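Local coordinates for protein Myo-inositol 2-dehydrogenase (Thermotoga maritima, PDB 3EZY) that catalyses the NAD(+)-dependent oxidation of myo-inositol to scyllo-inosose, probably as a step in myo-inositol breakdown, at residues Met185-Glu190 with Ser221-Val226. Sequence-based numbering, arbitrary orientation.
Sequences MGEEVE and SGALGV
Glu187 grips Ser221 with both carboxylate oxygens, a pair of hydrogen bonds between the loop after helix 174-185 and the turn joining strands 212-219 and 224-230. Glu187 OE1 takes the backbone N-H of Ser221, N to O 2.7 Å, with an N-H...O angle of 149°, while Glu187 OE2 accepts from Ser221 OG at 2.6 Å. Each oxygen uses the syn lone pair, so the carboxylate meets the serine end-on, which should restrict its rotation. With chi1 at 55°, Glu187 CG is tucked between the two main-chain branches, and the extended remainder (chi2 170°) carries the carboxylate to Ser221. Ser221 OG also accepts from Ala223 N at 3.2 Å, making an ST turn; the same hydroxyl thus donates to Glu187 and accepts from Ala223. The antiparallel hairpin closed by this turn belongs to the mixed sheet of the Gfo/Idh/MocA C-terminal domain. Strand 189-197 lies on the far side of 212-219 from 224-230, so this pair of bonds spans the end of the middle strand. Met185, bent at chi2 and chi3, brings CE to 3.9 Å from Ala223 CB; Phe219 packs against both Met185 and Glu187. At the turn, Gly222 O is hydrogen-bonded to Ser197 OG of the second subunit.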
loop_
_atom_site.group_PDB
_atom_site.type_symbol
_atom_site.label_atom_id
_atom_site.label_comp_id
_atom_site.label_asym_id
_atom_site.label_seq_id
_atom_site.Cartn_x
_atom_site.Cartn_y
_atom_site.Cartn_z
ATOM N N MET A 185 19.960 -13.042 10.600
ATOM C CA MET A 185 20.342 -12.490 11.896
ATOM C C MET A 185 21.850 -12.462 12.151
ATOM O O MET A 185 22.298 -11.739 13.041
ATOM C CB MET A 185 19.618 -13.182 13.052
ATOM C CG MET A 185 18.070 -12.954 13.054
ATOM S SD MET A 185 17.417 -11.258 13.258
ATOM C CE MET A 185 17.200 -11.408 15.027
ATOM N N GLY A 186 22.607 -13.239 11.381
ATOM C CA GLY A 186 24.046 -13.185 11.437
ATOM C C GLY A 186 24.594 -13.779 12.728
ATOM O O GLY A 186 25.727 -13.497 13.112
ATOM N N GLU A 187 23.795 -14.606 13.398
ATOM C CA GLU A 187 24.249 -15.275 14.616
ATOM C C GLU A 187 23.506 -16.572 14.791
ATOM O O GLU A 187 22.519 -16.843 14.082
ATOM C CB GLU A 187 24.043 -14.415 15.861
ATOM C CG GLU A 187 22.610 -13.955 16.009
ATOM C CD GLU A 187 22.317 -13.290 17.355
ATOM O OE1 GLU A 187 22.834 -13.775 18.394
ATOM O OE2 GLU A 187 21.512 -12.330 17.365
ATOM N N GLU A 188 23.968 -17.355 15.754
ATOM C CA GLU A 188 23.421 -18.677 15.984
ATOM C C GLU A 188 22.233 -18.664 16.907
ATOM O O GLU A 188 22.114 -17.805 17.800
ATOM C CB GLU A 188 24.503 -19.628 16.540
ATOM C CG GLU A 188 25.706 -19.815 15.573
ATOM C CD GLU A 188 25.331 -20.513 14.262
ATOM O OE1 GLU A 188 24.281 -21.195 14.193
ATOM O OE2 GLU A 188 26.099 -20.406 13.298
ATOM N N VAL A 189 21.358 -19.637 16.679
ATOM C CA VAL A 189 20.288 -19.991 17.616
ATOM C C VAL A 189 20.787 -20.920 18.735
ATOM O O VAL A 189 21.502 -21.895 18.488
ATOM C CB VAL A 189 19.172 -20.715 16.901
ATOM C CG1 VAL A 189 18.020 -21.074 17.879
ATOM C CG2 VAL A 189 18.695 -19.898 15.750
ATOM N N GLU A 190 20.362 -20.677 19.962
ATOM C CA GLU A 190 20.834 -21.501 21.051
ATOM C C GLU A 190 19.756 -22.402 21.591
ATOM O O GLU A 190 20.056 -23.470 22.111
ATOM C CB GLU A 190 21.325 -20.601 22.170
ATOM C CG GLU A 190 22.093 -19.420 21.625
ATOM C CD GLU A 190 23.591 -19.550 21.800
ATOM O OE1 GLU A 190 24.252 -20.287 21.022
ATOM O OE2 GLU A 190 24.103 -18.889 22.722
ATOM N N SER A 221 22.606 -13.590 21.064
ATOM C CA SER A 221 22.538 -12.215 21.580
ATOM C C SER A 221 21.358 -11.949 22.529
ATOM O O SER A 221 21.272 -10.873 23.115
ATOM C CB SER A 221 22.438 -11.216 20.405
ATOM O OG SER A 221 21.152 -11.310 19.758
ATOM N N GLY A 222 20.438 -12.903 22.657
ATOM C CA GLY A 222 19.179 -12.647 23.372
ATOM C C GLY A 222 18.029 -12.184 22.470
ATOM O O GLY A 222 16.894 -12.126 22.901
ATOM N N ALA A 223 18.331 -11.824 21.228
ATOM C CA ALA A 223 17.273 -11.555 20.232
ATOM C C ALA A 223 16.354 -12.781 20.199
ATOM O O ALA A 223 16.785 -13.910 20.505
ATOM C CB ALA A 223 17.906 -11.316 18.866
ATOM N N LEU A 224 15.084 -12.568 19.896
ATOM C CA LEU A 224 14.111 -13.651 19.764
ATOM C C LEU A 224 13.528 -13.719 18.355
ATOM O O LEU A 224 13.426 -12.729 17.667
ATOM C CB LEU A 224 12.959 -13.442 20.762
ATOM C CG LEU A 224 13.449 -13.365 22.196
ATOM C CD1 LEU A 224 12.397 -12.726 23.090
ATOM C CD2 LEU A 224 13.902 -14.752 22.713
ATOM N N GLY A 225 13.081 -14.888 17.943
ATOM C CA GLY A 225 12.386 -14.971 16.673
ATOM C C GLY A 225 11.241 -15.943 16.745
ATOM O O GLY A 225 11.189 -16.803 17.643
ATOM N N VAL A 226 10.305 -15.795 15.808
ATOM C CA VAL A 226 9.124 -16.648 15.751
ATOM C C VAL A 226 8.892 -16.999 14.296
ATOM O O VAL A 226 8.792 -16.123 13.417
ATOM C CB VAL A 226 7.821 -15.951 16.232
ATOM C CG1 VAL A 226 6.643 -16.977 16.136
ATOM C CG2 VAL A 226 7.922 -15.415 17.664
#